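Local coordinates for packaging protein UL32 (Human herpesvirus 8 type M, PDB 6XF9) that probably helps bring newly made capsids to nuclear replication compartments, and so controls cleavage and packaging of viral DNA, as a zinc-binding protein that assembles into a pentameric ring, at residues D[297-302]-D[371-376]; D[84-89]-D[301-306]; D[284-287]-D[293-296]. All blocks are in the same frame, centred on the assembly; numbering follows the deposited sequence.

Contact 1: residues D[297-302]-D[371-376]; sequences LLCECL and PLCALN. With ZN (zinc ion), chain P.
The helical segments 297-302 and 371-376 run nearly parallel, at 13°, with axes 10.3 Å apart and Cys299 level with Cys373. The gap between them is bridged by a zinc ion. Cys299 SG and Cys373 SG each bind the metal at 2.3 Å, one from each helix, and the two sulfurs lie 3.7 Å from each other. In both cysteines SG stands anti to the carbonyl carbon (chi1 -77° in Cys299), which carries the sulfur out between the helices. Cys296 and His366, through ND1, complete the four ligands. This is a zinc site of three cysteines and one histidine with a CxxC pair, Cys296 and Cys299, at the start of helix 297-304. It ties that helix to 360-369 and 371-379.

Asn376, one turn after Cys373, supports the site from the second shell. Its ND2 gives a hydrogen bond to Cys299 SG at 3.4 Å. The bond is almost straight, 175° at the hydrogen, and the sulfur lies in the plane of the amide. Such a bond would probably draw some negative charge off the thiolate. The other end of the amide, OD1, accepts the backbone N of His87, so both ends of the group are held and its rotation is fixed. Further along, Leu302 CD1 rests on the backbone of Asn376, 4.1 Å from its C atom. Leu302 also touches His366 and helix 308-321.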
loop_
_atom_site.group_PDB
_atom_site.type_symbol
_atom_site.label_atom_id
_atom_site.label_comp_id
_atom_site.label_asym_id
_atom_site.label_seq_id
_atom_site.Cartn_x
_atom_site.Cartn_y
_atom_site.Cartn_z
ATOM N N LEU D 297 18.428 19.532 -32.863
ATOM C CA LEU D 297 19.381 20.182 -33.760
ATOM C C LEU D 297 20.266 21.163 -33.025
ATOM O O LEU D 297 21.431 21.322 -33.390
ATOM C CB LEU D 297 18.664 20.929 -34.876
ATOM C CG LEU D 297 18.392 20.132 -36.132
ATOM C CD1 LEU D 297 17.413 20.924 -36.989
ATOM C CD2 LEU D 297 19.700 19.919 -36.848
ATOM N N LEU D 298 19.741 21.811 -31.981
ATOM C CA LEU D 298 20.541 22.760 -31.226
ATOM C C LEU D 298 21.630 22.071 -30.421
ATOM O O LEU D 298 22.641 22.699 -30.086
ATOM C CB LEU D 298 19.642 23.598 -30.321
ATOM C CG LEU D 298 18.475 24.259 -31.055
ATOM C CD1 LEU D 298 17.558 24.973 -30.099
ATOM C CD2 LEU D 298 19.045 25.240 -32.041
ATOM N N CYS D 299 21.435 20.810 -30.046
ATOM C CA CYS D 299 22.527 20.072 -29.420
ATOM C C CYS D 299 23.608 19.727 -30.429
ATOM O O CYS D 299 24.785 19.657 -30.066
ATOM C CB CYS D 299 22.014 18.796 -28.746
ATOM S SG CYS D 299 21.167 19.048 -27.145
ATOM N N GLU D 300 23.234 19.451 -31.681
ATOM C CA GLU D 300 24.249 19.299 -32.718
ATOM C C GLU D 300 25.064 20.579 -32.831
ATOM O O GLU D 300 26.297 20.541 -32.855
ATOM C CB GLU D 300 23.593 18.970 -34.061
ATOM C CG GLU D 300 22.658 17.775 -34.021
ATOM C CD GLU D 300 23.326 16.506 -33.568
ATOM O OE1 GLU D 300 24.486 16.300 -33.944
ATOM O OE2 GLU D 300 22.708 15.730 -32.798
ATOM N N CYS D 301 24.390 21.730 -32.815
ATOM C CA CYS D 301 25.093 22.999 -32.928
ATOM C C CYS D 301 26.065 23.200 -31.787
ATOM O O CYS D 301 27.115 23.823 -31.969
ATOM C CB CYS D 301 24.097 24.151 -32.977
ATOM S SG CYS D 301 23.161 24.127 -34.509
ATOM N N LEU D 302 25.707 22.749 -30.587
ATOM C CA LEU D 302 26.618 22.894 -29.458
ATOM C C LEU D 302 27.960 22.243 -29.746
ATOM O O LEU D 302 29.003 22.762 -29.342
ATOM C CB LEU D 302 26.001 22.309 -28.189
ATOM C CG LEU D 302 24.813 23.089 -27.616
ATOM C CD1 LEU D 302 24.397 22.466 -26.313
ATOM C CD2 LEU D 302 25.170 24.541 -27.378
ATOM N N PRO D 371 16.039 17.276 -20.261
ATOM C CA PRO D 371 17.189 17.175 -19.346
ATOM C C PRO D 371 18.481 16.752 -20.038
ATOM O O PRO D 371 19.551 16.981 -19.476
ATOM C CB PRO D 371 16.721 16.136 -18.315
ATOM C CG PRO D 371 15.799 15.260 -19.069
ATOM C CD PRO D 371 15.139 16.112 -20.131
ATOM N N LEU D 372 18.428 16.060 -21.181
ATOM C CA LEU D 372 19.662 15.766 -21.916
ATOM C C LEU D 372 20.211 17.011 -22.604
ATOM O O LEU D 372 21.433 17.137 -22.778
ATOM C CB LEU D 372 19.446 14.656 -22.949
ATOM C CG LEU D 372 20.705 14.325 -23.764
ATOM C CD1 LEU D 372 21.808 13.974 -22.791
ATOM C CD2 LEU D 372 20.502 13.194 -24.781
ATOM N N CYS D 373 19.336 17.908 -23.067
ATOM C CA CYS D 373 19.802 19.179 -23.612
ATOM C C CYS D 373 20.488 20.014 -22.542
ATOM O O CYS D 373 21.445 20.748 -22.830
ATOM C CB CYS D 373 18.636 19.944 -24.236
ATOM S SG CYS D 373 17.844 19.043 -25.622
ATOM N N ALA D 374 19.957 19.983 -21.317
ATOM C CA ALA D 374 20.543 20.735 -20.207
ATOM C C ALA D 374 21.919 20.200 -19.830
ATOM O O ALA D 374 22.820 20.971 -19.479
ATOM C CB ALA D 374 19.604 20.689 -19.002
ATOM N N LEU D 375 22.073 18.876 -19.799
ATOM C CA LEU D 375 23.373 18.289 -19.493
ATOM C C LEU D 375 24.384 18.684 -20.559
ATOM O O LEU D 375 25.489 19.146 -20.249
ATOM C CB LEU D 375 23.226 16.773 -19.409
ATOM C CG LEU D 375 24.381 15.939 -18.879
ATOM C CD1 LEU D 375 24.576 16.237 -17.427
ATOM C CD2 LEU D 375 24.078 14.469 -19.058
ATOM N N ASN D 376 23.972 18.596 -21.830
ATOM C CA ASN D 376 24.829 18.933 -22.967
ATOM C C ASN D 376 25.299 20.383 -22.912
ATOM O O ASN D 376 26.470 20.668 -23.168
ATOM C CB ASN D 376 24.067 18.676 -24.257
ATOM C CG ASN D 376 24.126 17.256 -24.687
ATOM O OD1 ASN D 376 24.901 16.468 -24.156
ATOM N ND2 ASN D 376 23.326 16.912 -25.681
HETATM ZN ZN ZN P . 19.056 20.010 -27.319
#

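Contact 2: residues D[84-89]-D[301-306]; sequences YAPHCW and CLAAHP
Pro86 and Cys88 both point at the methyl group of Ala303, near the end of helix 297-304. The pyrrolidine ring of Pro86 meets it with its outer corner: CG lies 3.4 Å from Ala303 CB, which is tighter than usual for two carbons. CD of the same ring follows at 3.8 Å from Ala303 CB. The ring reaches back along the helix as well, with CG 4.0 Å from Leu302 CB. Here Leu302 offers the root of its side chain.

Cys88 approaches the same methyl with its sulfur, SG being 3.6 Å from Ala303 CB. Its chi1 of 50° sets SG between the backbone N and the carbonyl carbon. The Ala303 methyl is thus shared by a ring carbon and a sulfur, and on helix 89-106 it also touches Ser91. No hydrogen bond crosses between the two segments, and the contact is apolar and buried. Several backbone groups of both segments bond elsewhere. Pro86 O accepts Ser91 OG, and Trp89 N donates to Glu300 OE2. Ala303 O takes the indole NH of Trp5.

Cys88 is the N-cap residue of helix 89-106. The zinc ligand His366 lies close by, against the side chain of Leu302. Beside that metal site, the contact packs a short interhelical connection, between helices 71-83 and 89-106, against the C-terminal end of helix 297-304.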
loop_
_atom_site.group_PDB
_atom_site.type_symbol
_atom_site.label_atom_id
_atom_site.label_comp_id
_atom_site.label_asym_id
_atom_site.label_seq_id
_atom_site.Cartn_x
_atom_site.Cartn_y
_atom_site.Cartn_z
ATOM N N TYR D 84 34.700 17.174 -22.815
ATOM C CA TYR D 84 34.175 18.532 -22.874
ATOM C C TYR D 84 33.296 18.740 -24.099
ATOM O O TYR D 84 33.119 19.861 -24.567
ATOM C CB TYR D 84 35.319 19.543 -22.831
ATOM C CG TYR D 84 35.901 19.632 -21.459
ATOM C CD1 TYR D 84 36.859 18.749 -21.045
ATOM C CD2 TYR D 84 35.442 20.561 -20.551
ATOM C CE1 TYR D 84 37.372 18.813 -19.752
ATOM C CE2 TYR D 84 35.945 20.625 -19.273
ATOM C CZ TYR D 84 36.898 19.746 -18.888
ATOM O OH TYR D 84 37.402 19.799 -17.618
ATOM N N ALA D 85 32.719 17.667 -24.609
ATOM C CA ALA D 85 31.841 17.725 -25.759
ATOM C C ALA D 85 30.454 17.190 -25.400
ATOM O O ALA D 85 30.329 16.287 -24.564
ATOM C CB ALA D 85 32.415 16.914 -26.928
ATOM N N PRO D 86 29.395 17.734 -26.000
ATOM C CA PRO D 86 28.053 17.212 -25.741
ATOM C C PRO D 86 27.878 15.837 -26.341
ATOM O O PRO D 86 28.700 15.341 -27.103
ATOM C CB PRO D 86 27.129 18.220 -26.422
ATOM C CG PRO D 86 27.994 18.871 -27.468
ATOM C CD PRO D 86 29.373 18.913 -26.890
ATOM N N HIS D 87 26.846 15.177 -25.874
ATOM C CA HIS D 87 26.367 13.880 -26.444
ATOM C C HIS D 87 25.367 14.052 -27.731
ATOM O O HIS D 87 24.183 14.482 -27.758
ATOM C CB HIS D 87 25.377 13.283 -25.500
ATOM C CG HIS D 87 25.922 12.370 -24.469
ATOM N ND1 HIS D 87 26.218 12.796 -23.193
ATOM C CD2 HIS D 87 26.093 11.034 -24.474
ATOM C CE1 HIS D 87 26.617 11.768 -22.474
ATOM N NE2 HIS D 87 26.557 10.690 -23.230
ATOM N N CYS D 88 25.925 13.779 -28.869
ATOM C CA CYS D 88 25.094 14.008 -30.046
ATOM C C CYS D 88 25.683 13.269 -31.237
ATOM O O CYS D 88 26.646 12.507 -31.099
ATOM C CB CYS D 88 24.939 15.501 -30.308
ATOM S SG CYS D 88 26.481 16.384 -30.325
ATOM N N TRP D 89 25.081 13.471 -32.414
ATOM C CA TRP D 89 25.626 12.838 -33.609
ATOM C C TRP D 89 27.000 13.411 -33.951
ATOM O O TRP D 89 27.963 12.653 -34.111
ATOM C CB TRP D 89 24.667 12.998 -34.798
ATOM C CG TRP D 89 25.277 12.477 -36.052
ATOM C CD1 TRP D 89 25.310 11.191 -36.475
ATOM C CD2 TRP D 89 26.025 13.237 -37.009
ATOM N NE1 TRP D 89 26.006 11.101 -37.660
ATOM C CE2 TRP D 89 26.447 12.352 -38.008
ATOM C CE3 TRP D 89 26.356 14.586 -37.126
ATOM C CZ2 TRP D 89 27.192 12.768 -39.096
ATOM C CZ3 TRP D 89 27.093 14.998 -38.215
ATOM C CH2 TRP D 89 27.510 14.094 -39.176
ATOM N N CYS D 301 24.390 21.730 -32.815
ATOM C CA CYS D 301 25.093 22.999 -32.928
ATOM C C CYS D 301 26.065 23.200 -31.787
ATOM O O CYS D 301 27.115 23.823 -31.969
ATOM C CB CYS D 301 24.097 24.151 -32.977
ATOM S SG CYS D 301 23.161 24.127 -34.509
ATOM N N LEU D 302 25.707 22.749 -30.587
ATOM C CA LEU D 302 26.618 22.894 -29.458
ATOM C C LEU D 302 27.960 22.243 -29.746
ATOM O O LEU D 302 29.003 22.762 -29.342
ATOM C CB LEU D 302 26.001 22.309 -28.189
ATOM C CG LEU D 302 24.813 23.089 -27.616
ATOM C CD1 LEU D 302 24.397 22.466 -26.313
ATOM C CD2 LEU D 302 25.170 24.541 -27.378
ATOM N N ALA D 303 27.960 21.121 -30.451
ATOM C CA ALA D 303 29.195 20.420 -30.763
ATOM C C ALA D 303 29.756 20.751 -32.138
ATOM O O ALA D 303 30.934 20.479 -32.396
ATOM C CB ALA D 303 28.974 18.907 -30.696
ATOM N N ALA D 304 28.957 21.338 -33.019
ATOM C CA ALA D 304 29.344 21.500 -34.406
ATOM C C ALA D 304 29.761 22.921 -34.755
ATOM O O ALA D 304 30.337 23.128 -35.829
ATOM C CB ALA D 304 28.179 21.091 -35.313
ATOM N N HIS D 305 29.535 23.891 -33.869
ATOM C CA HIS D 305 29.739 25.267 -34.240
ATOM C C HIS D 305 30.266 26.097 -33.081
ATOM O O HIS D 305 29.751 25.993 -31.956
ATOM C CB HIS D 305 28.440 25.882 -34.743
ATOM C CG HIS D 305 28.632 27.175 -35.469
ATOM N ND1 HIS D 305 29.054 28.329 -34.841
ATOM C CD2 HIS D 305 28.445 27.498 -36.769
ATOM C CE1 HIS D 305 29.120 29.307 -35.727
ATOM N NE2 HIS D 305 28.749 28.832 -36.901
ATOM N N PRO D 306 31.232 26.986 -33.350
ATOM C CA PRO D 306 31.986 27.610 -32.248
ATOM C C PRO D 306 31.200 28.591 -31.411
ATOM O O PRO D 306 31.611 28.857 -30.279
ATOM C CB PRO D 306 33.144 28.318 -32.969
ATOM C CG PRO D 306 33.291 27.574 -34.271
ATOM C CD PRO D 306 31.885 27.205 -34.655
#

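Contact 3: residues D[284-287]-D[293-296]; sequences LGLR and ASVC. With ZN (zinc ion), chain P.
Ser294 lies at the centre of this contact, facing Gly285, Leu286 and Arg287. Its hydroxyl is used twice. Ser294 OG donates to Gly285 O at 2.7 Å, and it accepts the backbone N of Arg287 at 2.9 Å. The first bond comes in above the carbonyl plane, 38° out of it. With chi1 at 55°, OG is turned back over its own backbone and faces the main chain of 284-287. There one side-chain oxygen links two peptide groups on either side of Leu286. The backbone of Ser294 adds a third bond. Its N donates to Arg287 O at 2.9 Å, in the carbonyl plane, and Ala293 CA makes a CA-H...O contact with the same oxygen.

Leu286 supplies the apolar part. CG is anti to the backbone N (chi1 178°), and CD1 extends to the other segment. It rests 3.7 Å from Ala293 CB and 3.9 Å from Val295 CG2, so one methyl spans the side chains before and after Ser294. The backbone N of Leu286 is bound to Gln275 OE1.

Arg287 is only partly buried. Its CB passes Ser294 OG at 4.0 Å, while NE turns to Asn430 OD1.

The contact closes the base of a small beta-hairpin, strands 288-289 and 292-293. At the end of the second segment, past the hairpin, is Cys296, the N-cap residue of helix 297-304, whose SG binds zinc at 2.3 Å. The hairpin thus leads directly into the CxxC pair of the zinc site formed by Cys296, Cys299, His366 and Cys373.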
loop_
_atom_site.group_PDB
_atom_site.type_symbol
_atom_site.label_atom_id
_atom_site.label_comp_id
_atom_site.label_asym_id
_atom_site.label_seq_id
_atom_site.Cartn_x
_atom_site.Cartn_y
_atom_site.Cartn_z
ATOM N N LEU D 284 18.954 6.620 -30.643
ATOM C CA LEU D 284 18.889 5.458 -31.530
ATOM C C LEU D 284 17.647 5.469 -32.425
ATOM O O LEU D 284 17.073 4.415 -32.723
ATOM C CB LEU D 284 18.960 4.157 -30.726
ATOM C CG LEU D 284 20.284 4.063 -29.969
ATOM C CD1 LEU D 284 20.431 2.752 -29.201
ATOM C CD2 LEU D 284 21.408 4.242 -30.957
ATOM N N GLY D 285 17.197 6.648 -32.832
ATOM C CA GLY D 285 16.059 6.753 -33.725
ATOM C C GLY D 285 15.648 8.201 -33.859
ATOM O O GLY D 285 16.082 9.072 -33.096
ATOM N N LEU D 286 14.849 8.485 -34.862
ATOM C CA LEU D 286 14.316 9.793 -35.062
ATOM C C LEU D 286 12.800 9.735 -35.052
ATOM O O LEU D 286 12.213 9.321 -35.981
ATOM C CB LEU D 286 14.812 10.341 -36.375
ATOM C CG LEU D 286 14.314 11.686 -36.762
ATOM C CD1 LEU D 286 14.573 12.603 -35.639
ATOM C CD2 LEU D 286 15.076 12.203 -37.905
ATOM N N ARG D 287 12.187 10.280 -34.031
ATOM C CA ARG D 287 10.764 10.280 -33.850
ATOM C C ARG D 287 10.281 11.671 -33.648
ATOM O O ARG D 287 10.982 12.431 -33.089
ATOM C CB ARG D 287 10.466 9.600 -32.568
ATOM C CG ARG D 287 10.323 8.136 -32.653
ATOM C CD ARG D 287 10.255 7.586 -31.268
ATOM N NE ARG D 287 11.563 7.360 -30.764
ATOM C CZ ARG D 287 12.286 6.314 -31.082
ATOM N NH1 ARG D 287 11.792 5.427 -31.901
ATOM N NH2 ARG D 287 13.485 6.169 -30.582
ATOM N N ALA D 293 11.770 16.734 -32.414
ATOM C CA ALA D 293 12.196 15.425 -32.886
ATOM C C ALA D 293 13.172 14.849 -31.872
ATOM O O ALA D 293 13.787 15.585 -31.099
ATOM C CB ALA D 293 12.840 15.514 -34.269
ATOM N N SER D 294 13.321 13.519 -31.876
ATOM C CA SER D 294 14.223 12.911 -30.901
ATOM C C SER D 294 15.675 13.263 -31.143
ATOM O O SER D 294 16.493 13.039 -30.244
ATOM C CB SER D 294 14.091 11.396 -30.884
ATOM O OG SER D 294 14.280 10.870 -32.170
ATOM N N VAL D 295 16.022 13.794 -32.315
ATOM C CA VAL D 295 17.352 14.337 -32.565
ATOM C C VAL D 295 17.262 15.851 -32.440
ATOM O O VAL D 295 16.646 16.514 -33.272
ATOM C CB VAL D 295 17.896 13.924 -33.940
ATOM C CG1 VAL D 295 19.234 14.597 -34.195
ATOM C CG2 VAL D 295 18.067 12.437 -34.015
ATOM N N CYS D 296 17.879 16.420 -31.418
ATOM C CA CYS D 296 17.809 17.856 -31.216
ATOM C C CYS D 296 18.859 18.560 -32.054
ATOM O O CYS D 296 20.046 18.215 -31.992
ATOM C CB CYS D 296 18.003 18.181 -29.752
ATOM S SG CYS D 296 18.148 19.940 -29.455
HETATM ZN ZN ZN P . 19.056 20.010 -27.319
#

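From the N terminus, the first contact segment met is the 84-89 loop, which stays open until 301-306 and so spans 211 residues. Contact 3 falls within that span. It closes a loop of only five residues between 287 and 293. Contact 1 then opens on helix 297-304 and closes at 371-376, after 68 mostly helical residues. Contacts 1 and 2 share Cys301 and Leu302, so they overlap on that helix. They also touch through polar side chains of contact 1 that bond to the loop backbone. Contacts 1 and 3 follow in series and meet at one zinc ion. Together they join the hairpin, the loop before helix 89-106 and helix 371-379 around helix 297-304.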